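Side-chain contacts in putative transcriptional regulator (MarR/EmrR family) (Acinetobacter sp. ADP1, PDB 3NRV), which probably binds DNA as a dimeric winged-helix transcription factor of the MarR family and so regulates gene expression: residues T14-I17 with N18-A21; T30-T33 with Q34-I38; T74-K77 with L78-K82; S112-A115 with I116-K120; K131-L134 with F135-L138. One frame throughout, in Å; residues are numbered along the deposited sequence.

Interaction 1: residues T14-I17 with N18-A21; sequences TAQI and NMLA
Asn18 turns its side-chain amide back onto the carbonyl oxygen of Thr14, one helical turn earlier. ND2 gives a hydrogen bond to Thr14 O at 3.2 Å with an N-H...O angle of 158°, and the oxygen lies close to the plane of the Asn18 amide. Seen from the acceptor, the donor stands above the carbonyl plane, away from the lone-pair directions. The same oxygen already takes the ordinary helical bond from Asn18 N at 2.8 Å, so one residue grips it twice, which helps to set the rotation of the amide. The methyl CG2 of Thr14 runs alongside, 3.8 Å from Asn18 ND2; chi1 of -66° sets this methyl anti to the backbone N and sends OG1 the other way, to Glu119 of the second subunit. The other end of the Asn18 amide, OD1, is hydrogen-bonded to a glycerol.

On another side of the helix the selenomethionine Met19 lies obliquely across Gln16. Its chain bends at chi3, bringing the terminal CE to 3.8 Å from Gln16 NE2 and 3.7 Å from Ala15 O. The Gln16 amide is fixed from outside: NE2 bonds to the carbonyl of Ile9, and OE1 accepts from Arg142 of the second subunit. Backbone bonds from Met19, Leu20 and Ala21 complete the turn.

These first two turns of helix 13-36 are buried largely by the partner chain. Its helix 128-146 brings Arg142 and Val145, the latter against Leu20, and its helix 13-36 brings the counterpart of Ala21; Ile9 lies against Ala15 and Met19.

Interaction 2: residues T30-T33 with Q34-I38; sequences TAYT and QKFGI
The rings of Tyr32 and Phe36, a turn apart near the end of helix 13-36, touch through their CD2 atoms, 4.0 Å apart, each approaching the other ring obliquely. It is a glancing apolar touch. The closer aromatic company of the Tyr32 ring comes from other helices: it is stacked with Trp43 and meets Phe114 edge-to-face. At the root of the ring, Tyr32 CB lies 4.4 Å from Ile38 CG1, where the chain has turned back past the helix end.

The amide of Gln34 is the other flat group. The methyl CG2 of Thr30 sits 3.7 Å from Gln34 CD, with the two side chains side by side and pointing the same way. With chi1 of -64° the Thr30 methyl is anti to its own nitrogen, on the side along which the extended Gln34 chain passes.

The backbone closes the helix in steps. Phe36 N bonds to Tyr32 O at 2.8 Å, but the following bond, Gly37 N to Thr33 O, is weak at 3.0 Å and 131°. Gly37 then leaves the helix with positive phi (70°), a conformation that favours glycine, and its CA makes a CH...O contact with Thr33 O at 3.3 Å. Thr33 OG1 bonds to the carbonyl of Ser29; Ile38 O lies 3.3 Å away, a further acceptor that the same proton could reach.

Chemically the contact is divided. Aromatic and aliphatic carbon joins the helix end to helices 40-51 and 102-122, whereas the polar side chains of Thr33 and Gln34 lie on an exposed flank, where the fading helical bonds mark the change to a turn.

Interaction 3: residues T74-K77 with L78-K82; sequences TVKK and LEEKK. With SO4 (sulfate ion), chain L.
Lys77 and Glu80 pair across the last turns of helix 68-80, the position of the recognition helix in the winged helix-turn-helix of MarR proteins; the helix closes in a Schellman motif at Lys82, which has positive phi (69°). Of the salt bridges, the one from Lys77 NZ to Glu80 OE1 is long, 4.0 Å. The other is tentative: in one of the two modelled conformers of Lys76, NZ donates to Glu79 OE1 at 3.1 Å, nearly along the carboxylate C-O bond.

Methylene groups also touch the carboxylates. Lys77 CD is 3.6 Å from Glu80 OE1, and in the same Lys76 conformer CG lies 3.5 Å from Glu80 OE2, the two side chains crossing at about a right angle.

The buried side of the helix faces the protein: Leu78 sits on Glu42 and Ile84, and Thr74 on helix 40-51. Lys81 reaches Glu42 in a salt bridge.

Backbone bonds tie the closing turn back, Lys81 N to Lys77 O and Lys82 N to Glu79 O (3.0 Å). Anion binding is the last kind: a sulfate, probably from the crystallisation liquor, is also held by Lys68 of the second subunit, and Lys77 NZ makes weak hydrogen bonds to its O3 at 3.3 Å and O4 at 3.4 Å.

Interaction 4: residues S112-A115 with I116-K120; sequences SDFA and IEREK
Along the long helix 102-122, Phe114 and Arg118 form an i to i+4 CH-pi pair. Arg118 CD lies over one face of the Phe114 ring, 3.9 Å from its centroid and 28° off the normal, displaced toward the rim; its closest ring atom is Phe114 CE2 at 3.5 Å. The two side chains run the same way, with the ring and guanidinium planes 32° apart. Phe114 has CG anti to the backbone N (chi1 -176°), which swings the ring along the helix toward Arg118, and a bend at chi3 carries the arginine on past the ring. Arg118 NH2 is hydrogen-bonded to Ser28 OG.

On the exposed side, a water bridges one turn: it donates to Asp113 O at 2.9 Å and to Glu117 OE2 at 2.8 Å. That carbonyl also accepts the helical bond from Glu117 N. Ile116 lays CG1 3.3 Å from Ser112 O.

Helix 13-36 packs against the ring and the arginine through Ala31. Trp43 of helix 40-51 touches Ser112 and Ala115. Lys6 of the second subunit pairs with Asp113, its Ile7 packs on Ile116, and its Ala13 bonds to Glu119 of this chain.

Interaction 5: residues K131-L134 with F135-L138; sequences KDQL and FILL
Leu134 has its CG anti to the backbone N (chi1 179°), and Leu138 has chi1 of -61°, which places CG beside its nitrogen; these settings bring the two branched ends into contact one turn apart. Leu134 CG and Leu138 CD1 are 4.0 Å apart, and Leu134 CD1 also reaches Leu138 CG and CD1, so the side chains pass at a slant with methyl against methine.

Gln133 uses the same extended first torsion, then bends at chi2 to lean over Leu137. Its OE1 comes 3.5 Å from Leu137 CG, while the chain carbons Gln133 CG and CD touch Leu137 CD1. This is packing of an amide oxygen against aliphatic carbon.

Phe135 turns its ring back beside the carbonyl of Lys131. The ring atom CD2 is only 3.1 Å from Lys131 O, a tight approach made obliquely to the ring. That oxygen also receives the helical bond from Phe135 N at 3.1 Å, a straight one with an N-H...O angle of 167°. Ile136 makes a comparable turn back, with CG1 at 3.4 Å from Asp132 O. The bond from Leu138 N to Leu134 O is nearly straight too.

All of this lies on helix 128-146, much of it facing the second subunit. Leu134 packs on Leu141 of that chain, Gln133 on its Leu137, Leu137 on its Phe126 and Phe135 on its Arg11, which also pairs with Asp132. Within the chain, Phe126 of the loop following helix 102-122 lies against Lys131 and Leu134.

In the fold
Interactions 1, 4 and 5 touch the second subunit, and in this family the terminal helices form the dimer interface. The centres of interactions 1 and 5 are about 16 Å apart. Interactions 1 and 4 do not touch within the chain, but Thr14 and Glu119 hydrogen-bond from one subunit to the other. Interaction 2 shares helix 13-36 with interaction 1, about 23 Å away between centres, and packs on interaction 4, with Tyr32 OH 3.2 Å from Ala115 CB. Interaction 3, with its sulfate, probably belongs to the DNA-binding part; its centre is about 34 Å from that of interaction 5. Interaction 2 is nearer to it, about 16 Å between centres, touching where Gly37 O is 4.0 Å from Lys81 NZ.

Interaction 1: residues T14-I17 with N18-A21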
loop_
_atom_site.group_PDB
_atom_site.type_symbol
_atom_site.label_atom_id
_atom_site.label_comp_id
_atom_site.label_asym_id
_atom_site.label_seq_id
_atom_site.Cartn_x
_atom_site.Cartn_y
_atom_site.Cartn_z
ATOM N N THR C 14 -2.526 -11.312 7.187
ATOM C CA THR C 14 -3.163 -10.123 6.642
ATOM C C THR C 14 -2.930 -8.905 7.546
ATOM O O THR C 14 -2.514 -7.846 7.077
ATOM C CB THR C 14 -4.665 -10.355 6.415
ATOM O OG1 THR C 14 -4.825 -11.342 5.391
ATOM C CG2 THR C 14 -5.341 -9.073 5.976
ATOM N N ALA C 15 -3.169 -9.074 8.843
ATOM C CA ALA C 15 -3.023 -7.974 9.798
ATOM C C ALA C 15 -1.583 -7.496 9.858
ATOM O O ALA C 15 -1.325 -6.299 9.816
ATOM C CB ALA C 15 -3.493 -8.394 11.192
ATOM N N GLN C 16 -0.647 -8.429 9.976
ATOM C CA GLN C 16 0.757 -8.063 10.033
ATOM C C GLN C 16 1.180 -7.306 8.769
ATOM O O GLN C 16 1.873 -6.285 8.839
ATOM C CB GLN C 16 1.645 -9.304 10.186
ATOM C CG GLN C 16 1.623 -9.925 11.569
ATOM C CD GLN C 16 1.769 -8.895 12.667
ATOM O OE1 GLN C 16 2.650 -8.028 12.624
ATOM N NE2 GLN C 16 0.903 -8.987 13.668
ATOM N N ILE C 17 0.775 -7.827 7.614
ATOM C CA ILE C 17 1.188 -7.242 6.349
ATOM C C ILE C 17 0.556 -5.860 6.178
ATOM O O ILE C 17 1.205 -4.931 5.691
ATOM C CB ILE C 17 0.828 -8.141 5.173
ATOM C CG1 ILE C 17 1.836 -9.302 5.111
ATOM C CG2 ILE C 17 0.844 -7.354 3.860
ATOM C CD1 ILE C 17 1.388 -10.428 4.236
ATOM N N ASN C 18 -0.701 -5.724 6.597
ATOM C CA ASN C 18 -1.375 -4.432 6.495
ATOM C C ASN C 18 -0.813 -3.363 7.418
ATOM O O ASN C 18 -0.678 -2.211 7.019
ATOM C CB ASN C 18 -2.895 -4.582 6.606
ATOM C CG ASN C 18 -3.540 -4.747 5.250
ATOM O OD1 ASN C 18 -3.972 -3.771 4.631
ATOM N ND2 ASN C 18 -3.558 -5.970 4.752
HETATM N N MSE C 19 -0.434 -3.734 8.633
HETATM C CA MSE C 19 0.128 -2.733 9.536
HETATM C C MSE C 19 1.523 -2.327 9.101
HETATM O O MSE C 19 1.916 -1.173 9.234
HETATM C CB MSE C 19 0.143 -3.271 10.953
HETATM C CG MSE C 19 -1.252 -3.411 11.496
HETATM SE SE MSE C 19 -1.172 -3.642 13.401
HETATM C CE MSE C 19 -0.685 -5.547 13.425
ATOM N N LEU C 20 2.275 -3.299 8.595
ATOM C CA LEU C 20 3.584 -3.022 8.024
ATOM C C LEU C 20 3.430 -2.059 6.853
ATOM O O LEU C 20 4.025 -0.994 6.832
ATOM C CB LEU C 20 4.219 -4.319 7.516
ATOM C CG LEU C 20 5.490 -4.188 6.676
ATOM C CD1 LEU C 20 6.624 -3.496 7.455
ATOM C CD2 LEU C 20 5.929 -5.574 6.194
ATOM N N ALA C 21 2.627 -2.461 5.876
ATOM C CA ALA C 21 2.432 -1.680 4.667
ATOM C C ALA C 21 1.888 -0.284 4.976
ATOM O O ALA C 21 2.401 0.704 4.475
ATOM C CB ALA C 21 1.499 -2.423 3.709
#

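Interaction 2: residues T30-T33 with Q34-I38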
loop_
_atom_site.group_PDB
_atom_site.type_symbol
_atom_site.label_atom_id
_atom_site.label_comp_id
_atom_site.label_asym_id
_atom_site.label_seq_id
_atom_site.Cartn_x
_atom_site.Cartn_y
_atom_site.Cartn_z
ATOM N N THR C 30 4.959 11.163 3.953
ATOM C CA THR C 30 5.650 12.332 4.487
ATOM C C THR C 30 6.954 12.563 3.745
ATOM O O THR C 30 7.250 13.682 3.344
ATOM C CB THR C 30 5.982 12.165 5.979
ATOM O OG1 THR C 30 4.771 12.073 6.723
ATOM C CG2 THR C 30 6.773 13.372 6.494
ATOM N N ALA C 31 7.735 11.501 3.570
ATOM C CA ALA C 31 9.071 11.635 2.992
ATOM C C ALA C 31 9.023 12.206 1.580
ATOM O O ALA C 31 9.701 13.196 1.283
ATOM C CB ALA C 31 9.810 10.301 3.014
ATOM N N TYR C 32 8.221 11.589 0.712
ATOM C CA TYR C 32 8.112 12.054 -0.670
ATOM C C TYR C 32 7.505 13.429 -0.758
ATOM O O TYR C 32 7.901 14.236 -1.603
ATOM C CB TYR C 32 7.319 11.060 -1.543
ATOM C CG TYR C 32 8.168 9.859 -1.890
ATOM C CD1 TYR C 32 8.079 8.685 -1.161
ATOM C CD2 TYR C 32 9.096 9.921 -2.923
ATOM C CE1 TYR C 32 8.885 7.584 -1.472
ATOM C CE2 TYR C 32 9.907 8.833 -3.236
ATOM C CZ TYR C 32 9.802 7.681 -2.507
ATOM O OH TYR C 32 10.616 6.614 -2.806
ATOM N N THR C 33 6.538 13.705 0.103
ATOM C CA THR C 33 5.905 15.019 0.064
ATOM C C THR C 33 6.900 16.113 0.434
ATOM O O THR C 33 6.970 17.144 -0.226
ATOM C CB THR C 33 4.666 15.104 0.965
ATOM O OG1 THR C 33 3.612 14.319 0.391
ATOM C CG2 THR C 33 4.186 16.556 1.059
ATOM N N GLN C 34 7.689 15.868 1.473
ATOM C CA GLN C 34 8.641 16.872 1.948
ATOM C C GLN C 34 9.838 17.024 1.024
ATOM O O GLN C 34 10.403 18.111 0.900
ATOM C CB GLN C 34 9.112 16.533 3.367
ATOM C CG GLN C 34 8.014 16.756 4.405
ATOM C CD GLN C 34 8.500 16.584 5.832
ATOM O OE1 GLN C 34 9.552 15.988 6.075
ATOM N NE2 GLN C 34 7.725 17.098 6.788
ATOM N N LYS C 35 10.233 15.933 0.377
ATOM C CA LYS C 35 11.427 15.955 -0.435
ATOM C C LYS C 35 11.152 16.320 -1.892
ATOM O O LYS C 35 11.976 16.972 -2.533
ATOM C CB LYS C 35 12.141 14.613 -0.348
ATOM C CG LYS C 35 13.547 14.632 -0.865
ATOM C CD LYS C 35 14.364 13.548 -0.194
ATOM C CE LYS C 35 15.852 13.881 -0.197
ATOM N NZ LYS C 35 16.172 15.064 0.663
ATOM N N PHE C 36 9.995 15.920 -2.415
ATOM C CA PHE C 36 9.756 16.002 -3.857
ATOM C C PHE C 36 8.445 16.640 -4.189
ATOM O O PHE C 36 8.121 16.812 -5.357
ATOM C CB PHE C 36 9.838 14.606 -4.530
ATOM C CG PHE C 36 11.215 14.044 -4.516
ATOM C CD1 PHE C 36 12.187 14.570 -5.351
ATOM C CD2 PHE C 36 11.565 13.048 -3.628
ATOM C CE1 PHE C 36 13.470 14.097 -5.317
ATOM C CE2 PHE C 36 12.851 12.577 -3.578
ATOM C CZ PHE C 36 13.812 13.101 -4.432
ATOM N N GLY C 37 7.668 16.962 -3.168
ATOM C CA GLY C 37 6.382 17.584 -3.397
ATOM C C GLY C 37 5.319 16.696 -4.022
ATOM O O GLY C 37 4.366 17.206 -4.598
ATOM N N ILE C 38 5.466 15.373 -3.913
ATOM C CA ILE C 38 4.421 14.461 -4.400
ATOM C C ILE C 38 4.082 13.465 -3.297
ATOM O O ILE C 38 4.890 13.233 -2.412
ATOM C CB ILE C 38 4.897 13.675 -5.646
ATOM C CG1 ILE C 38 6.219 12.963 -5.339
ATOM C CG2 ILE C 38 5.087 14.608 -6.822
ATOM C CD1 ILE C 38 6.638 11.950 -6.389
#

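Interaction 3: residues T74-K77 with L78-K82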
loop_
_atom_site.group_PDB
_atom_site.type_symbol
_atom_site.label_atom_id
_atom_site.label_comp_id
_atom_site.label_asym_id
_atom_site.label_seq_id
_atom_site.Cartn_x
_atom_site.Cartn_y
_atom_site.Cartn_z
ATOM N N THR C 74 -5.456 9.550 -9.320
ATOM C CA THR C 74 -4.073 9.958 -9.156
ATOM C C THR C 74 -3.482 10.333 -10.507
ATOM O O THR C 74 -2.720 11.279 -10.614
ATOM C CB THR C 74 -3.220 8.872 -8.466
ATOM O OG1 THR C 74 -3.841 8.486 -7.233
ATOM C CG2 THR C 74 -1.826 9.415 -8.172
ATOM N N VAL C 75 -3.839 9.599 -11.551
ATOM C CA VAL C 75 -3.286 9.912 -12.867
ATOM C C VAL C 75 -3.765 11.293 -13.310
ATOM O O VAL C 75 -3.001 12.068 -13.903
ATOM C CB VAL C 75 -3.594 8.829 -13.917
ATOM C CG1 VAL C 75 -3.264 9.321 -15.318
ATOM C CG2 VAL C 75 -2.790 7.557 -13.621
ATOM N N LYS C 76 -5.024 11.613 -13.019
ATOM C CA LYS C 76 -5.548 12.954 -13.303
ATOM C C LYS C 76 -4.766 14.035 -12.551
ATOM O O LYS C 76 -4.434 15.081 -13.115
ATOM C CB LYS C 76 -7.039 13.049 -12.943
ATOM C CG LYS C 76 -7.682 14.397 -13.257
ATOM C CD LYS C 76 -7.643 14.681 -14.750
ATOM C CE LYS C 76 -8.442 15.928 -15.138
ATOM N NZ LYS C 76 -8.437 16.069 -16.632
ATOM N N LYS C 77 -4.473 13.795 -11.277
ATOM C CA LYS C 77 -3.675 14.763 -10.521
ATOM C C LYS C 77 -2.300 14.949 -11.183
ATOM O O LYS C 77 -1.800 16.070 -11.304
ATOM C CB LYS C 77 -3.491 14.315 -9.076
ATOM C CG LYS C 77 -4.742 14.394 -8.223
ATOM C CD LYS C 77 -5.223 15.834 -8.065
ATOM C CE LYS C 77 -6.481 15.902 -7.198
ATOM N NZ LYS C 77 -7.011 17.293 -7.085
ATOM N N LEU C 78 -1.691 13.841 -11.595
ATOM C CA LEU C 78 -0.361 13.890 -12.213
ATOM C C LEU C 78 -0.420 14.580 -13.571
ATOM O O LEU C 78 0.541 15.217 -14.000
ATOM C CB LEU C 78 0.230 12.490 -12.356
ATOM C CG LEU C 78 0.653 11.796 -11.052
ATOM C CD1 LEU C 78 0.981 10.343 -11.334
ATOM C CD2 LEU C 78 1.843 12.506 -10.370
ATOM N N GLU C 79 -1.554 14.451 -14.259
ATOM C CA GLU C 79 -1.751 15.210 -15.490
ATOM C C GLU C 79 -1.806 16.715 -15.210
ATOM O O GLU C 79 -1.204 17.502 -15.933
ATOM C CB GLU C 79 -3.034 14.779 -16.208
ATOM C CG GLU C 79 -3.134 15.331 -17.629
ATOM C CD GLU C 79 -4.549 15.200 -18.213
ATOM O OE1 GLU C 79 -5.527 15.562 -17.526
ATOM O OE2 GLU C 79 -4.666 14.751 -19.367
ATOM N N GLU C 80 -2.538 17.108 -14.174
ATOM C CA GLU C 80 -2.643 18.519 -13.773
ATOM C C GLU C 80 -1.279 19.083 -13.372
ATOM O O GLU C 80 -0.999 20.251 -13.613
ATOM C CB GLU C 80 -3.611 18.688 -12.596
ATOM C CG GLU C 80 -5.076 18.448 -12.944
ATOM C CD GLU C 80 -5.949 18.147 -11.720
ATOM O OE1 GLU C 80 -5.522 18.429 -10.574
ATOM O OE2 GLU C 80 -7.069 17.625 -11.914
ATOM N N LYS C 81 -0.452 18.256 -12.734
ATOM C CA LYS C 81 0.885 18.685 -12.301
ATOM C C LYS C 81 1.910 18.591 -13.421
ATOM O O LYS C 81 3.086 18.932 -13.235
ATOM C CB LYS C 81 1.353 17.860 -11.104
ATOM C CG LYS C 81 0.566 18.121 -9.826
ATOM C CD LYS C 81 1.009 17.167 -8.724
ATOM C CE LYS C 81 0.079 17.243 -7.518
ATOM N NZ LYS C 81 0.767 16.722 -6.303
ATOM N N LYS C 82 1.455 18.103 -14.574
ATOM C CA LYS C 82 2.253 18.025 -15.796
ATOM C C LYS C 82 3.373 16.998 -15.715
ATOM O O LYS C 82 4.388 17.115 -16.426
ATOM C CB LYS C 82 2.796 19.404 -16.201
ATOM C CG LYS C 82 1.715 20.473 -16.320
ATOM C CD LYS C 82 2.235 21.709 -17.021
ATOM C CE LYS C 82 1.203 22.827 -16.998
ATOM N NZ LYS C 82 -0.126 22.342 -17.469
HETATM S S SO4 L . -8.715 16.277 -3.696
HETATM O O1 SO4 L . -9.777 17.042 -3.046
HETATM O O2 SO4 L . -8.450 15.074 -2.907
HETATM O O3 SO4 L . -9.157 15.924 -5.044
HETATM O O4 SO4 L . -7.491 17.073 -3.748
#

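Interaction 4: residues S112-A115 with I116-K120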
loop_
_atom_site.group_PDB
_atom_site.type_symbol
_atom_site.label_atom_id
_atom_site.label_comp_id
_atom_site.label_asym_id
_atom_site.label_seq_id
_atom_site.Cartn_x
_atom_site.Cartn_y
_atom_site.Cartn_z
ATOM N N SER C 112 14.193 8.428 -7.845
ATOM C CA SER C 112 14.476 6.995 -7.779
ATOM C C SER C 112 15.662 6.715 -6.846
ATOM O O SER C 112 15.687 5.702 -6.156
ATOM C CB SER C 112 14.686 6.393 -9.176
ATOM O OG SER C 112 15.703 7.067 -9.881
ATOM N N ASP C 113 16.623 7.633 -6.784
ATOM C CA ASP C 113 17.747 7.471 -5.854
ATOM C C ASP C 113 17.281 7.392 -4.398
ATOM O O ASP C 113 17.791 6.605 -3.603
ATOM C CB ASP C 113 18.715 8.635 -5.999
ATOM C CG ASP C 113 19.203 8.799 -7.415
ATOM O OD1 ASP C 113 19.583 7.779 -8.018
ATOM O OD2 ASP C 113 19.201 9.938 -7.923
ATOM N N PHE C 114 16.309 8.226 -4.073
ATOM C CA PHE C 114 15.707 8.260 -2.755
ATOM C C PHE C 114 14.941 6.958 -2.479
ATOM O O PHE C 114 15.045 6.395 -1.391
ATOM C CB PHE C 114 14.802 9.478 -2.696
ATOM C CG PHE C 114 14.162 9.728 -1.359
ATOM C CD1 PHE C 114 14.919 10.126 -0.265
ATOM C CD2 PHE C 114 12.788 9.638 -1.217
ATOM C CE1 PHE C 114 14.310 10.401 0.964
ATOM C CE2 PHE C 114 12.173 9.920 0.010
ATOM C CZ PHE C 114 12.940 10.299 1.099
ATOM N N ALA C 115 14.197 6.470 -3.473
ATOM C CA ALA C 115 13.486 5.197 -3.356
ATOM C C ALA C 115 14.472 4.050 -3.093
ATOM O O ALA C 115 14.227 3.162 -2.270
ATOM C CB ALA C 115 12.674 4.920 -4.636
ATOM N N ILE C 116 15.591 4.082 -3.799
ATOM C CA ILE C 116 16.599 3.043 -3.668
ATOM C C ILE C 116 17.219 3.055 -2.276
ATOM O O ILE C 116 17.403 2.001 -1.665
ATOM C CB ILE C 116 17.677 3.186 -4.777
ATOM C CG1 ILE C 116 17.101 2.713 -6.113
ATOM C CG2 ILE C 116 18.926 2.374 -4.449
ATOM C CD1 ILE C 116 17.834 3.292 -7.313
ATOM N N GLU C 117 17.504 4.246 -1.764
ATOM C CA GLU C 117 18.032 4.365 -0.408
ATOM C C GLU C 117 17.053 3.893 0.665
ATOM O O GLU C 117 17.453 3.228 1.618
ATOM C CB GLU C 117 18.555 5.782 -0.131
ATOM C CG GLU C 117 19.896 6.037 -0.813
ATOM C CD GLU C 117 20.870 4.870 -0.641
ATOM O OE1 GLU C 117 21.308 4.619 0.504
ATOM O OE2 GLU C 117 21.199 4.202 -1.651
ATOM N N ARG C 118 15.770 4.210 0.506
ATOM C CA ARG C 118 14.769 3.757 1.468
ATOM C C ARG C 118 14.609 2.232 1.478
ATOM O O ARG C 118 14.370 1.634 2.529
ATOM C CB ARG C 118 13.422 4.463 1.231
ATOM C CG ARG C 118 13.477 5.985 1.534
ATOM C CD ARG C 118 12.150 6.679 1.267
ATOM N NE ARG C 118 11.081 6.180 2.138
ATOM C CZ ARG C 118 10.900 6.578 3.398
ATOM N NH1 ARG C 118 11.725 7.464 3.936
ATOM N NH2 ARG C 118 9.915 6.079 4.128
ATOM N N GLU C 119 14.739 1.606 0.307
ATOM C CA GLU C 119 14.601 0.156 0.178
ATOM C C GLU C 119 15.809 -0.514 0.826
ATOM O O GLU C 119 15.679 -1.507 1.547
ATOM C CB GLU C 119 14.495 -0.232 -1.310
ATOM C CG GLU C 119 14.757 -1.697 -1.643
ATOM C CD GLU C 119 13.540 -2.596 -1.410
ATOM O OE1 GLU C 119 12.473 -2.082 -0.987
ATOM O OE2 GLU C 119 13.657 -3.824 -1.638
ATOM N N LYS C 120 16.981 0.037 0.554
ATOM C CA LYS C 120 18.206 -0.420 1.200
ATOM C C LYS C 120 18.062 -0.347 2.717
ATOM O O LYS C 120 18.397 -1.286 3.422
ATOM C CB LYS C 120 19.393 0.413 0.735
ATOM C CG LYS C 120 20.734 -0.057 1.282
ATOM C CD LYS C 120 21.857 0.844 0.794
ATOM C CE LYS C 120 23.173 0.536 1.505
ATOM N NZ LYS C 120 24.195 1.581 1.208
HETATM O O HOH W 1 20.448 5.637 -3.965
#

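Interaction 5: residues K131-L134 with F135-L138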
loop_
_atom_site.group_PDB
_atom_site.type_symbol
_atom_site.label_atom_id
_atom_site.label_comp_id
_atom_site.label_asym_id
_atom_site.label_seq_id
_atom_site.Cartn_x
_atom_site.Cartn_y
_atom_site.Cartn_z
ATOM N N LYS C 131 16.659 -12.008 2.296
ATOM C CA LYS C 131 16.036 -11.245 1.218
ATOM C C LYS C 131 15.439 -12.189 0.186
ATOM O O LYS C 131 14.285 -12.017 -0.213
ATOM C CB LYS C 131 17.027 -10.293 0.547
ATOM C CG LYS C 131 17.607 -9.233 1.464
ATOM C CD LYS C 131 18.610 -8.371 0.682
ATOM C CE LYS C 131 19.606 -7.677 1.589
ATOM N NZ LYS C 131 20.608 -6.900 0.806
ATOM N N ASP C 132 16.215 -13.186 -0.263
ATOM C CA ASP C 132 15.671 -14.142 -1.250
ATOM C C ASP C 132 14.430 -14.862 -0.716
ATOM O O ASP C 132 13.414 -15.003 -1.416
ATOM C CB ASP C 132 16.720 -15.182 -1.679
ATOM C CG ASP C 132 17.771 -14.606 -2.624
ATOM O OD1 ASP C 132 17.546 -13.529 -3.217
ATOM O OD2 ASP C 132 18.836 -15.238 -2.776
ATOM N N GLN C 133 14.520 -15.319 0.528
ATOM C CA GLN C 133 13.398 -15.980 1.173
ATOM C C GLN C 133 12.162 -15.062 1.228
ATOM O O GLN C 133 11.035 -15.517 1.028
ATOM C CB GLN C 133 13.783 -16.407 2.585
ATOM C CG GLN C 133 12.665 -17.059 3.372
ATOM C CD GLN C 133 12.272 -18.413 2.832
ATOM O OE1 GLN C 133 11.541 -18.520 1.843
ATOM N NE2 GLN C 133 12.742 -19.463 3.488
ATOM N N LEU C 134 12.386 -13.779 1.511
ATOM C CA LEU C 134 11.287 -12.806 1.582
ATOM C C LEU C 134 10.529 -12.710 0.250
ATOM O O LEU C 134 9.301 -12.823 0.217
ATOM C CB LEU C 134 11.812 -11.417 1.987
ATOM C CG LEU C 134 10.737 -10.320 2.060
ATOM C CD1 LEU C 134 9.654 -10.683 3.107
ATOM C CD2 LEU C 134 11.366 -8.960 2.353
ATOM N N PHE C 135 11.256 -12.498 -0.852
ATOM C CA PHE C 135 10.604 -12.385 -2.163
ATOM C C PHE C 135 9.830 -13.640 -2.547
ATOM O O PHE C 135 8.755 -13.574 -3.141
ATOM C CB PHE C 135 11.598 -11.971 -3.258
ATOM C CG PHE C 135 12.106 -10.563 -3.096
ATOM C CD1 PHE C 135 11.255 -9.482 -3.321
ATOM C CD2 PHE C 135 13.409 -10.316 -2.689
ATOM C CE1 PHE C 135 11.698 -8.183 -3.161
ATOM C CE2 PHE C 135 13.872 -9.013 -2.523
ATOM C CZ PHE C 135 13.020 -7.939 -2.759
ATOM N N ILE C 136 10.369 -14.792 -2.194
ATOM C CA ILE C 136 9.693 -16.041 -2.494
ATOM C C ILE C 136 8.383 -16.176 -1.710
ATOM O O ILE C 136 7.341 -16.518 -2.273
ATOM C CB ILE C 136 10.628 -17.254 -2.223
ATOM C CG1 ILE C 136 11.704 -17.315 -3.317
ATOM C CG2 ILE C 136 9.817 -18.555 -2.173
ATOM C CD1 ILE C 136 12.956 -18.109 -2.913
ATOM N N LEU C 137 8.431 -15.891 -0.416
ATOM C CA LEU C 137 7.226 -16.016 0.409
ATOM C C LEU C 137 6.146 -14.995 0.021
ATOM O O LEU C 137 4.973 -15.330 -0.008
ATOM C CB LEU C 137 7.555 -15.913 1.902
ATOM C CG LEU C 137 8.447 -17.053 2.422
ATOM C CD1 LEU C 137 8.801 -16.840 3.903
ATOM C CD2 LEU C 137 7.770 -18.390 2.225
ATOM N N LEU C 138 6.537 -13.767 -0.298
ATOM C CA LEU C 138 5.553 -12.776 -0.751
ATOM C C LEU C 138 4.888 -13.225 -2.053
ATOM O O LEU C 138 3.688 -13.049 -2.257
ATOM C CB LEU C 138 6.188 -11.394 -0.925
ATOM C CG LEU C 138 6.790 -10.778 0.355
ATOM C CD1 LEU C 138 7.431 -9.420 0.086
ATOM C CD2 LEU C 138 5.749 -10.676 1.459
#